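Local coordinates for DUF192 domain-containing protein (Novosphingobium aromaticivorans, PDB 3M7A) that is of unknown function but belongs to the DUF192 (COG1430) family and is probably exported by its bacterium, at residues H34-E39 with L130-G135; A45-G50 with M63-N68; I86-L91 with L117-I122; V95-A100 with P111-T116. All coordinates share one frame; numbering follows the deposited sequence. Where two conformers were deposited one is given.

Contact 1 (H34-E39 with L130-G135); sequences HVFRSE and LGIKPG
L130 slides past H34 in the opposite direction, and its CB sits over one face of the imidazole, 3.9 Å from the centroid of the H34 ring. This CH-pi contact is about 30° off the ring normal. The H34 ring is placed there by a first torsion that puts CG anti to the carbonyl carbon (chi1 -50°). On the same side of the ring plane, nearer the CD2 corner, I132 CG1 approaches obliquely, 3.7 Å from H34 CD2. The polar end is held by S31, whose OG is hydrogen-bonded to H34 NE2, so histidine suits a place needing a flat ring face for an aliphatic neighbour and a polar NE2. Deeper in, F36 and the two aliphatic residues come from opposite directions. L130 CD1 and I132 CD1 both meet the ring near its plane, at the edge around F36 CZ, with L130 CD1 the closer at 3.7 Å. The branched chains of L130 and I132 thus bridge both rings, and F36 continues onto L120 and I122. Between L130 and I132, G131 takes positive phi, easy only for glycine, as the C-prime residue of a Schellman motif that ends helix 126-130, whose last turn and following loop pack on strand 32-41.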
loop_
_atom_site.group_PDB
_atom_site.type_symbol
_atom_site.label_atom_id
_atom_site.label_comp_id
_atom_site.label_asym_id
_atom_site.label_seq_id
_atom_site.Cartn_x
_atom_site.Cartn_y
_atom_site.Cartn_z
ATOM N N HIS A 34 3.813 -6.120 10.549
ATOM C CA HIS A 34 3.255 -4.764 10.505
ATOM C C HIS A 34 1.838 -4.839 9.986
ATOM O O HIS A 34 1.543 -5.687 9.134
ATOM C CB HIS A 34 4.089 -3.875 9.577
ATOM C CG HIS A 34 5.540 -3.941 9.872
ATOM N ND1 HIS A 34 6.127 -3.232 10.892
ATOM C CD2 HIS A 34 6.518 -4.682 9.308
ATOM C CE1 HIS A 34 7.414 -3.524 10.937
ATOM N NE2 HIS A 34 7.685 -4.395 9.979
ATOM N N VAL A 35 0.983 -3.943 10.467
ATOM C CA VAL A 35 -0.439 -3.980 10.156
ATOM C C VAL A 35 -0.914 -2.594 9.716
ATOM O O VAL A 35 -0.634 -1.610 10.391
ATOM C CB VAL A 35 -1.287 -4.406 11.408
ATOM C CG1 VAL A 35 -2.762 -4.504 11.028
ATOM C CG2 VAL A 35 -0.783 -5.713 11.968
ATOM N N PHE A 36 -1.612 -2.530 8.586
ATOM C CA PHE A 36 -2.153 -1.293 8.034
ATOM C C PHE A 36 -3.641 -1.461 7.778
ATOM O O PHE A 36 -4.021 -2.355 7.038
ATOM C CB PHE A 36 -1.420 -0.905 6.755
ATOM C CG PHE A 36 0.055 -0.789 6.944
ATOM C CD1 PHE A 36 0.610 0.372 7.446
ATOM C CD2 PHE A 36 0.907 -1.853 6.677
ATOM C CE1 PHE A 36 1.980 0.493 7.648
ATOM C CE2 PHE A 36 2.275 -1.762 6.889
ATOM C CZ PHE A 36 2.817 -0.584 7.359
ATOM N N ARG A 37 -4.462 -0.563 8.309
ATOM C CA ARG A 37 -5.868 -0.501 7.939
ATOM C C ARG A 37 -5.943 0.232 6.596
ATOM O O ARG A 37 -5.679 1.433 6.539
ATOM C CB ARG A 37 -6.680 0.261 8.990
ATOM C CG ARG A 37 -6.680 -0.282 10.384
ATOM C CD ARG A 37 -7.411 -1.531 10.498
ATOM N NE ARG A 37 -8.824 -1.425 10.117
ATOM C CZ ARG A 37 -9.682 -2.441 10.145
ATOM N NH1 ARG A 37 -9.267 -3.667 10.513
ATOM N NH2 ARG A 37 -10.949 -2.250 9.748
ATOM N N SER A 38 -6.274 -0.502 5.545
ATOM C CA SER A 38 -6.070 -0.024 4.189
ATOM C C SER A 38 -7.358 0.093 3.393
ATOM O O SER A 38 -8.116 -0.848 3.290
ATOM C CB SER A 38 -5.108 -0.985 3.482
ATOM O OG SER A 38 -3.884 -1.067 4.168
ATOM N N GLU A 39 -7.568 1.253 2.795
ATOM C CA GLU A 39 -8.621 1.402 1.793
ATOM C C GLU A 39 -8.327 0.473 0.620
ATOM O O GLU A 39 -7.175 0.430 0.159
ATOM C CB GLU A 39 -8.638 2.835 1.290
ATOM C CG GLU A 39 -9.274 3.816 2.276
ATOM C CD GLU A 39 -9.006 5.236 1.832
ATOM O OE1 GLU A 39 -9.810 5.742 1.021
ATOM O OE2 GLU A 39 -7.950 5.823 2.208
ATOM N N LEU A 130 10.346 0.953 9.455
ATOM C CA LEU A 130 9.791 -0.320 9.936
ATOM C C LEU A 130 10.631 -1.535 9.625
ATOM O O LEU A 130 10.498 -2.568 10.300
ATOM C CB LEU A 130 8.375 -0.519 9.384
ATOM C CG LEU A 130 7.320 0.474 9.879
ATOM C CD1 LEU A 130 5.979 0.191 9.196
ATOM C CD2 LEU A 130 7.182 0.481 11.392
ATOM N N GLY A 131 11.467 -1.431 8.610
ATOM C CA GLY A 131 12.237 -2.554 8.145
ATOM C C GLY A 131 11.581 -3.426 7.097
ATOM O O GLY A 131 12.043 -4.549 6.890
ATOM N N ILE A 132 10.537 -2.928 6.444
ATOM C CA ILE A 132 9.873 -3.666 5.370
ATOM C C ILE A 132 10.830 -3.752 4.183
ATOM O O ILE A 132 11.455 -2.751 3.800
ATOM C CB ILE A 132 8.529 -2.999 5.005
ATOM C CG1 ILE A 132 7.525 -3.124 6.162
ATOM C CG2 ILE A 132 7.960 -3.608 3.715
ATOM C CD1 ILE A 132 6.255 -2.314 6.004
ATOM N N LYS A 133 10.970 -4.955 3.627
ATOM C CA LYS A 133 11.953 -5.224 2.571
ATOM C C LYS A 133 11.385 -6.114 1.472
ATOM O O LYS A 133 10.472 -6.879 1.715
ATOM C CB LYS A 133 13.195 -5.885 3.180
ATOM C CG LYS A 133 14.034 -4.902 4.006
ATOM C CD LYS A 133 15.169 -5.536 4.757
ATOM C CE LYS A 133 15.930 -4.469 5.532
ATOM N NZ LYS A 133 16.408 -3.366 4.663
ATOM N N PRO A 134 11.968 -6.034 0.269
ATOM C CA PRO A 134 11.626 -7.001 -0.756
ATOM C C PRO A 134 11.758 -8.417 -0.220
ATOM O O PRO A 134 12.698 -8.737 0.527
ATOM C CB PRO A 134 12.626 -6.699 -1.874
ATOM C CG PRO A 134 12.916 -5.217 -1.718
ATOM C CD PRO A 134 12.948 -5.032 -0.218
ATOM N N GLY A 135 10.807 -9.270 -0.597
ATOM C CA GLY A 135 10.693 -10.617 -0.070
ATOM C C GLY A 135 9.682 -10.805 1.052
ATOM O O GLY A 135 9.220 -11.932 1.294
#

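Contact 2 (A45-G50 with M63-N68); sequences AEQAKG and MIFLRN. With EDO (1,2-ethanediol), chain C.
The ring of F65 takes the backbone of helix 44-49 at its edge: Q47 O lies in the ring plane, 3.5 Å from F65 CE2, and G50 CA sits near that plane, 3.8 Å from F65 CZ. F75 meets the same ring edge-to-face. The guanidinium of R67 also works by its edge, NH1 donating to Q47 OE1 over 2.9 Å. That oxygen lies 12° out of the guanidinium plane, whereas the amide and guanidinium planes are 82° apart. Q47 runs extended beyond CG (chi2 -174°), which carries its amide past F65, CB and CG both beside F65 CD2, to reach R67; its NE2 is bonded to R42 O. A leucine in place of Q47 would probably leave R67 NH1 without this acceptor and R42 O without this donor. At the helix end G50 has positive phi, which favours glycine, and a CB here would crowd F65 CZ; selenomethionine M63 lays SE against it, 3.5 Å from G50 C. E46 accepts from both hydroxyls of an ethanediol, probably from the crystallisation liquor. The contact packs the helix of a beta-alpha-beta unit on its second strand, 61-66, the parallel neighbour of strand 32-41.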
loop_
_atom_site.group_PDB
_atom_site.type_symbol
_atom_site.label_atom_id
_atom_site.label_comp_id
_atom_site.label_asym_id
_atom_site.label_seq_id
_atom_site.Cartn_x
_atom_site.Cartn_y
_atom_site.Cartn_z
ATOM N N ALA A 45 -10.238 2.640 -12.384
ATOM C CA ALA A 45 -10.430 4.036 -12.036
ATOM C C ALA A 45 -10.122 4.305 -10.565
ATOM O O ALA A 45 -9.518 5.336 -10.250
ATOM C CB ALA A 45 -11.831 4.484 -12.387
ATOM N N GLU A 46 -10.497 3.386 -9.657
ATOM C CA GLU A 46 -10.144 3.561 -8.255
ATOM C C GLU A 46 -8.625 3.601 -8.118
ATOM O O GLU A 46 -8.073 4.407 -7.359
ATOM C CB GLU A 46 -10.732 2.440 -7.395
ATOM C CG GLU A 46 -12.238 2.612 -7.151
ATOM C CD GLU A 46 -12.931 1.399 -6.540
ATOM O OE1 GLU A 46 -12.388 0.268 -6.612
ATOM O OE2 GLU A 46 -14.043 1.589 -5.994
ATOM N N GLN A 47 -7.944 2.729 -8.844
ATOM C CA GLN A 47 -6.503 2.654 -8.773
ATOM C C GLN A 47 -5.817 3.881 -9.417
ATOM O O GLN A 47 -4.740 4.269 -8.984
ATOM C CB GLN A 47 -5.991 1.359 -9.398
ATOM C CG GLN A 47 -6.452 0.099 -8.700
ATOM C CD GLN A 47 -5.792 -1.149 -9.268
ATOM O OE1 GLN A 47 -4.576 -1.166 -9.453
ATOM N NE2 GLN A 47 -6.590 -2.148 -9.617
ATOM N N ALA A 48 -6.440 4.478 -10.431
ATOM C CA ALA A 48 -5.901 5.680 -11.064
ATOM C C ALA A 48 -6.048 6.894 -10.155
ATOM O O ALA A 48 -5.266 7.849 -10.238
ATOM C CB ALA A 48 -6.611 5.930 -12.403
ATOM N N LYS A 49 -7.051 6.897 -9.285
ATOM C CA LYS A 49 -7.216 7.995 -8.334
ATOM C C LYS A 49 -6.283 7.840 -7.129
ATOM O O LYS A 49 -5.765 8.836 -6.611
ATOM C CB LYS A 49 -8.673 8.102 -7.878
ATOM C CG LYS A 49 -8.958 9.323 -6.998
ATOM C CD LYS A 49 -10.441 9.480 -6.669
ATOM C CE LYS A 49 -10.703 10.696 -5.772
ATOM N NZ LYS A 49 -12.115 10.765 -5.283
ATOM N N GLY A 50 -6.078 6.601 -6.654
ATOM C CA GLY A 50 -5.162 6.366 -5.525
ATOM C C GLY A 50 -5.482 7.261 -4.357
ATOM O O GLY A 50 -6.644 7.417 -3.982
HETATM N N MSE A 63 -3.307 2.361 1.629
HETATM C CA MSE A 63 -4.244 2.017 0.564
HETATM C C MSE A 63 -3.677 0.781 -0.132
HETATM O O MSE A 63 -2.494 0.759 -0.485
HETATM C CB MSE A 63 -4.451 3.140 -0.440
HETATM C CG MSE A 63 -5.463 2.810 -1.541
HETATM SE SE MSE A 63 -5.963 4.270 -2.660
HETATM C CE MSE A 63 -7.283 5.085 -1.480
ATOM N N ILE A 64 -4.522 -0.227 -0.314
ATOM C CA ILE A 64 -4.161 -1.463 -0.992
ATOM C C ILE A 64 -4.895 -1.493 -2.345
ATOM O O ILE A 64 -6.108 -1.278 -2.412
ATOM C CB ILE A 64 -4.457 -2.716 -0.095
ATOM C CG1 ILE A 64 -3.980 -4.024 -0.753
ATOM C CG2 ILE A 64 -5.919 -2.834 0.275
ATOM C CD1 ILE A 64 -2.507 -4.252 -0.676
ATOM N N PHE A 65 -4.137 -1.751 -3.398
ATOM C CA PHE A 65 -4.584 -1.782 -4.770
ATOM C C PHE A 65 -4.535 -3.244 -5.199
ATOM O O PHE A 65 -3.462 -3.832 -5.220
ATOM C CB PHE A 65 -3.649 -0.962 -5.657
ATOM C CG PHE A 65 -3.526 0.521 -5.304
ATOM C CD1 PHE A 65 -2.905 0.930 -4.147
ATOM C CD2 PHE A 65 -3.963 1.493 -6.192
ATOM C CE1 PHE A 65 -2.781 2.274 -3.869
ATOM C CE2 PHE A 65 -3.830 2.840 -5.911
ATOM C CZ PHE A 65 -3.230 3.235 -4.752
ATOM N N LEU A 66 -5.684 -3.859 -5.484
ATOM C CA LEU A 66 -5.766 -5.295 -5.781
ATOM C C LEU A 66 -6.041 -5.445 -7.260
ATOM O O LEU A 66 -7.000 -4.868 -7.790
ATOM C CB LEU A 66 -6.842 -5.997 -4.963
ATOM C CG LEU A 66 -6.596 -6.062 -3.470
ATOM C CD1 LEU A 66 -7.739 -6.878 -2.812
ATOM C CD2 LEU A 66 -5.186 -6.613 -3.124
ATOM N N ARG A 67 -5.183 -6.203 -7.923
ATOM C CA ARG A 67 -5.147 -6.200 -9.371
ATOM C C ARG A 67 -5.430 -7.539 -9.976
ATOM O O ARG A 67 -4.835 -8.533 -9.633
ATOM C CB ARG A 67 -3.790 -5.735 -9.857
ATOM C CG ARG A 67 -3.478 -4.347 -9.355
ATOM C CD ARG A 67 -2.065 -3.945 -9.617
ATOM N NE ARG A 67 -1.676 -3.936 -11.022
ATOM C CZ ARG A 67 -1.986 -2.976 -11.880
ATOM N NH1 ARG A 67 -2.726 -1.935 -11.523
ATOM N NH2 ARG A 67 -1.548 -3.029 -13.122
ATOM N N ASN A 68 -6.357 -7.534 -10.918
ATOM C CA ASN A 68 -6.696 -8.727 -11.679
ATOM C C ASN A 68 -7.220 -8.280 -13.044
ATOM O O ASN A 68 -8.267 -7.640 -13.106
ATOM C CB ASN A 68 -7.727 -9.610 -10.976
ATOM C CG ASN A 68 -7.900 -10.953 -11.663
ATOM O OD1 ASN A 68 -7.378 -11.173 -12.767
ATOM N ND2 ASN A 68 -8.636 -11.856 -11.036
HETATM C C1 EDO C . -15.629 -1.133 -4.334
HETATM O O1 EDO C . -14.957 0.090 -3.986
HETATM C C2 EDO C . -14.704 -2.075 -5.110
HETATM O O2 EDO C . -14.442 -1.573 -6.437
HETATM O O HOH W 1 -6.719 -4.621 -11.839
#

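Contact 3 (I86-L91 with L117-I122); sequences IIFVGL and LAVLEI
I87 and V89 pair with L120 and A118 as antiparallel neighbours in the mixed sheet, with a classic beta bulge at one end of the pairing, where L117 and A118 both face V89. In the backbone, I87 and L120 form a hydrogen-bonded pair, I87 N to L120 O at 2.8 Å and L120 N to I87 O at 2.9 Å. V89 N gives to A118 O, while V89 O accepts from both bulge nitrogens, L117 N and A118 N. Between the bonded pairs, V119 CA makes a CH-O contact with I87 O.

Apolar contacts occupy both faces, and beta-branched residues, which favour extended backbone, fill half of the paired places. On the face of I86, F88, V119 and E121, packing is tight: I86 CG2 presses on V119 CG1 at 3.4 Å. V119 CG2 is turned instead to F88, 3.9 Å from CD1, whose ring it meets obliquely. An alanine at I86 is likely to open a gap beside V119 CG1 and take support from the E121 side chain, which lies alongside. On the other face V89 CB lies 4.0 Å from A118 CB, a small residue that also packs on I64 and L66. Beyond the last pair, I122, with CG1 between the backbone N and carbonyl carbon (chi1 65°), sends its CD1 across to I87 CD1, 3.8 Å away.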
loop_
_atom_site.group_PDB
_atom_site.type_symbol
_atom_site.label_atom_id
_atom_site.label_comp_id
_atom_site.label_asym_id
_atom_site.label_seq_id
_atom_site.Cartn_x
_atom_site.Cartn_y
_atom_site.Cartn_z
ATOM N N ILE A 86 5.649 3.227 -1.964
ATOM C CA ILE A 86 4.812 2.404 -2.832
ATOM C C ILE A 86 5.429 1.002 -2.895
ATOM O O ILE A 86 6.500 0.802 -3.451
ATOM C CB ILE A 86 4.636 3.023 -4.227
ATOM C CG1 ILE A 86 4.182 4.498 -4.116
ATOM C CG2 ILE A 86 3.608 2.237 -5.051
ATOM C CD1 ILE A 86 3.866 5.178 -5.466
ATOM N N ILE A 87 4.722 0.046 -2.290
ATOM C CA ILE A 87 5.221 -1.304 -2.104
ATOM C C ILE A 87 4.525 -2.218 -3.099
ATOM O O ILE A 87 3.314 -2.413 -3.040
ATOM C CB ILE A 87 4.924 -1.753 -0.648
ATOM C CG1 ILE A 87 5.557 -0.803 0.387
ATOM C CG2 ILE A 87 5.335 -3.215 -0.442
ATOM C CD1 ILE A 87 5.021 -0.946 1.808
ATOM N N PHE A 88 5.284 -2.744 -4.051
ATOM C CA PHE A 88 4.723 -3.545 -5.141
ATOM C C PHE A 88 4.827 -5.035 -4.775
ATOM O O PHE A 88 5.909 -5.515 -4.390
ATOM C CB PHE A 88 5.502 -3.304 -6.422
ATOM C CG PHE A 88 5.464 -1.889 -6.918
ATOM C CD1 PHE A 88 4.429 -1.433 -7.718
ATOM C CD2 PHE A 88 6.474 -0.999 -6.619
ATOM C CE1 PHE A 88 4.423 -0.150 -8.216
ATOM C CE2 PHE A 88 6.449 0.315 -7.098
ATOM C CZ PHE A 88 5.433 0.727 -7.905
ATOM N N VAL A 89 3.706 -5.735 -4.906
ATOM C CA VAL A 89 3.576 -7.109 -4.450
ATOM C C VAL A 89 3.356 -8.033 -5.667
ATOM O O VAL A 89 2.479 -7.783 -6.508
ATOM C CB VAL A 89 2.410 -7.229 -3.454
ATOM C CG1 VAL A 89 2.253 -8.689 -2.999
ATOM C CG2 VAL A 89 2.578 -6.276 -2.279
ATOM N N GLY A 90 4.177 -9.080 -5.750
ATOM C CA GLY A 90 4.081 -10.067 -6.805
ATOM C C GLY A 90 3.067 -11.169 -6.576
ATOM O O GLY A 90 2.285 -11.144 -5.620
ATOM N N LEU A 91 3.085 -12.133 -7.492
ATOM C CA LEU A 91 2.023 -13.117 -7.583
ATOM C C LEU A 91 2.046 -14.145 -6.459
ATOM O O LEU A 91 1.056 -14.827 -6.249
ATOM C CB LEU A 91 2.041 -13.794 -8.963
ATOM C CG LEU A 91 1.289 -13.042 -10.073
ATOM C CD1 LEU A 91 1.931 -11.678 -10.396
ATOM C CD2 LEU A 91 1.169 -13.903 -11.337
ATOM N N LEU A 117 0.430 -8.149 -8.472
ATOM C CA LEU A 117 -0.814 -8.627 -7.876
ATOM C C LEU A 117 -1.457 -7.560 -6.989
ATOM O O LEU A 117 -2.681 -7.456 -6.928
ATOM C CB LEU A 117 -0.515 -9.910 -7.088
ATOM C CG LEU A 117 -1.723 -10.509 -6.370
ATOM C CD1 LEU A 117 -2.801 -10.973 -7.363
ATOM C CD2 LEU A 117 -1.266 -11.684 -5.507
ATOM N N ALA A 118 -0.639 -6.819 -6.249
ATOM C CA ALA A 118 -1.148 -5.800 -5.333
ATOM C C ALA A 118 -0.109 -4.709 -5.159
ATOM O O ALA A 118 1.069 -4.915 -5.406
ATOM C CB ALA A 118 -1.511 -6.431 -3.973
ATOM N N VAL A 119 -0.555 -3.555 -4.694
ATOM C CA VAL A 119 0.296 -2.467 -4.293
ATOM C C VAL A 119 -0.211 -1.947 -2.960
ATOM O O VAL A 119 -1.405 -1.796 -2.776
ATOM C CB VAL A 119 0.288 -1.321 -5.329
ATOM C CG1 VAL A 119 1.240 -0.202 -4.915
ATOM C CG2 VAL A 119 0.676 -1.863 -6.730
ATOM N N LEU A 120 0.713 -1.686 -2.033
ATOM C CA LEU A 120 0.380 -1.114 -0.744
ATOM C C LEU A 120 1.092 0.230 -0.654
ATOM O O LEU A 120 2.327 0.309 -0.784
ATOM C CB LEU A 120 0.823 -2.038 0.385
ATOM C CG LEU A 120 0.623 -1.459 1.776
ATOM C CD1 LEU A 120 -0.875 -1.287 2.131
ATOM C CD2 LEU A 120 1.289 -2.359 2.826
ATOM N N GLU A 121 0.315 1.288 -0.456
ATOM C CA GLU A 121 0.870 2.622 -0.203
ATOM C C GLU A 121 0.742 2.996 1.272
ATOM O O GLU A 121 -0.322 2.848 1.854
ATOM C CB GLU A 121 0.152 3.692 -1.047
ATOM C CG GLU A 121 0.417 3.545 -2.531
ATOM C CD GLU A 121 -0.272 4.548 -3.419
ATOM O OE1 GLU A 121 -1.124 5.310 -2.963
ATOM O OE2 GLU A 121 0.049 4.532 -4.624
ATOM N N ILE A 122 1.855 3.440 1.838
ATOM C CA ILE A 122 1.942 3.892 3.218
ATOM C C ILE A 122 2.740 5.201 3.232
ATOM O O ILE A 122 3.291 5.632 2.229
ATOM C CB ILE A 122 2.602 2.826 4.116
ATOM C CG1 ILE A 122 4.070 2.568 3.745
ATOM C CG2 ILE A 122 1.762 1.539 4.088
ATOM C CD1 ILE A 122 4.754 1.553 4.675
#

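Contact 4 (V95-A100 with P111-T116); sequences VMNIAA and PAAGPT
N97 OD1 accepts the backbone N-H of A113 at 2.9 Å, the shorter of two bonds by which one amide grips the chain of 111-116. The donor stands above the N97 carbonyl plane, 52° out of it. Better directed at its acceptor, N97 ND2 reaches P111 O at 3.2 Å, in the P111 carbonyl plane and on a lone pair. Asparagine suits the place, since its amide offers acceptor and donor together, and a first torsion that lodges CG between the backbone N and the carbonyl carbon (chi1 68°) brings both to the same turn. Strand 110-112 pairs with strand 72-75 in a separate two-stranded sheet, and the chain then turns a corner at A113 and G114 on its way to strand 118-123 of the main sheet. Selenomethionine M96 lines that corner, its long, flexible thioether chain (selenium in this crystal) able to reach in among A112, G114 and P115. Its chain bends at chi3 (-65°), bringing CE to 3.5 Å from P115 O, while its CB rests 3.9 Å from A113 CB. A side chain on G114 would run into P115 CD, and T116 OG1 closes the turn by donating to G114 O at 2.8 Å.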
loop_
_atom_site.group_PDB
_atom_site.type_symbol
_atom_site.label_atom_id
_atom_site.label_comp_id
_atom_site.label_asym_id
_atom_site.label_seq_id
_atom_site.Cartn_x
_atom_site.Cartn_y
_atom_site.Cartn_z
ATOM N N VAL A 95 6.774 -8.911 -1.517
ATOM C CA VAL A 95 7.216 -7.609 -2.007
ATOM C C VAL A 95 8.316 -7.826 -3.044
ATOM O O VAL A 95 9.302 -8.510 -2.788
ATOM C CB VAL A 95 7.731 -6.734 -0.844
ATOM C CG1 VAL A 95 8.303 -5.399 -1.368
ATOM C CG2 VAL A 95 6.652 -6.496 0.231
HETATM N N MSE A 96 8.133 -7.236 -4.222
HETATM C CA MSE A 96 9.139 -7.245 -5.276
HETATM C C MSE A 96 10.107 -6.071 -5.152
HETATM O O MSE A 96 11.325 -6.230 -5.295
HETATM C CB MSE A 96 8.485 -7.166 -6.656
HETATM C CG MSE A 96 7.632 -8.360 -6.996
HETATM SE SE MSE A 96 6.816 -8.232 -8.747
HETATM C CE MSE A 96 5.674 -6.719 -8.456
ATOM N N ASN A 97 9.558 -4.891 -4.928
ATOM C CA ASN A 97 10.312 -3.675 -4.929
ATOM C C ASN A 97 9.469 -2.586 -4.266
ATOM O O ASN A 97 8.234 -2.705 -4.121
ATOM C CB ASN A 97 10.755 -3.232 -6.337
ATOM C CG ASN A 97 9.615 -2.800 -7.241
ATOM O OD1 ASN A 97 8.720 -3.594 -7.563
ATOM N ND2 ASN A 97 9.669 -1.550 -7.688
ATOM N N ILE A 98 10.152 -1.535 -3.816
ATOM C CA ILE A 98 9.526 -0.422 -3.136
ATOM C C ILE A 98 9.984 0.863 -3.830
ATOM O O ILE A 98 11.189 1.050 -4.026
ATOM C CB ILE A 98 9.933 -0.394 -1.641
ATOM C CG1 ILE A 98 9.558 -1.721 -0.926
ATOM C CG2 ILE A 98 9.290 0.829 -0.942
ATOM C CD1 ILE A 98 10.067 -1.819 0.490
ATOM N N ALA A 99 9.042 1.729 -4.181
ATOM C CA ALA A 99 9.361 3.098 -4.597
ATOM C C ALA A 99 9.274 3.940 -3.330
ATOM O O ALA A 99 8.177 4.307 -2.914
ATOM C CB ALA A 99 8.430 3.617 -5.677
ATOM N N ALA A 100 10.419 4.103 -2.658
ATOM C CA ALA A 100 10.474 4.787 -1.377
ATOM C C ALA A 100 10.464 6.294 -1.590
ATOM O O ALA A 100 11.088 6.804 -2.533
ATOM C CB ALA A 100 11.696 4.374 -0.565
ATOM N N PRO A 111 7.790 2.376 -11.621
ATOM C CA PRO A 111 7.368 1.058 -12.104
ATOM C C PRO A 111 7.552 -0.058 -11.097
ATOM O O PRO A 111 8.528 -0.083 -10.344
ATOM C CB PRO A 111 8.301 0.811 -13.287
ATOM C CG PRO A 111 9.524 1.585 -12.930
ATOM C CD PRO A 111 9.057 2.797 -12.226
ATOM N N ALA A 112 6.645 -1.011 -11.134
ATOM C CA ALA A 112 6.826 -2.288 -10.466
ATOM C C ALA A 112 7.932 -3.066 -11.163
ATOM O O ALA A 112 8.199 -2.873 -12.350
ATOM C CB ALA A 112 5.507 -3.113 -10.504
ATOM N N ALA A 113 8.498 -4.036 -10.437
ATOM C CA ALA A 113 9.521 -4.901 -10.999
ATOM C C ALA A 113 8.972 -5.863 -12.033
ATOM O O ALA A 113 9.741 -6.433 -12.781
ATOM C CB ALA A 113 10.163 -5.704 -9.876
ATOM N N GLY A 114 7.661 -6.068 -12.069
ATOM C CA GLY A 114 7.041 -7.051 -12.945
ATOM C C GLY A 114 5.556 -7.147 -12.688
ATOM O O GLY A 114 4.995 -6.286 -11.996
ATOM N N PRO A 115 4.904 -8.220 -13.181
ATOM C CA PRO A 115 3.484 -8.453 -12.915
ATOM C C PRO A 115 3.158 -8.209 -11.447
ATOM O O PRO A 115 3.814 -8.733 -10.558
ATOM C CB PRO A 115 3.284 -9.902 -13.359
ATOM C CG PRO A 115 4.281 -10.072 -14.476
ATOM C CD PRO A 115 5.490 -9.252 -14.066
ATOM N N THR A 116 2.157 -7.371 -11.248
ATOM C CA THR A 116 1.860 -6.814 -9.937
ATOM C C THR A 116 0.469 -7.279 -9.484
ATOM O O THR A 116 -0.550 -6.878 -10.072
ATOM C CB THR A 116 1.871 -5.293 -10.000
ATOM O OG1 THR A 116 3.093 -4.851 -10.596
ATOM C CG2 THR A 116 1.731 -4.673 -8.619
#

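Overall arrangement
Along the chain, contact 1 opens first and closes last, and the 90 residues between its segments enclose the others; contact 2 follows, and contact 4 lies within the span of contact 3. All reach the main mixed sheet, in which strands 32-41, 61-66, 118-123, 84-89 and 95-102 succeed one another as neighbours. Contact 3 is the most central: its centre is about 7 Å from that of contact 4, 9 Å from contact 1 and 10 Å from contact 2. Contacts 1 and 2, about 17 Å apart, lie on opposite sides of the chain's centre. G135 N probably hydrogen-bonds V95 O, linking contact 1 to contact 4, which ties the loop before strand 137-139 to strand 95-102.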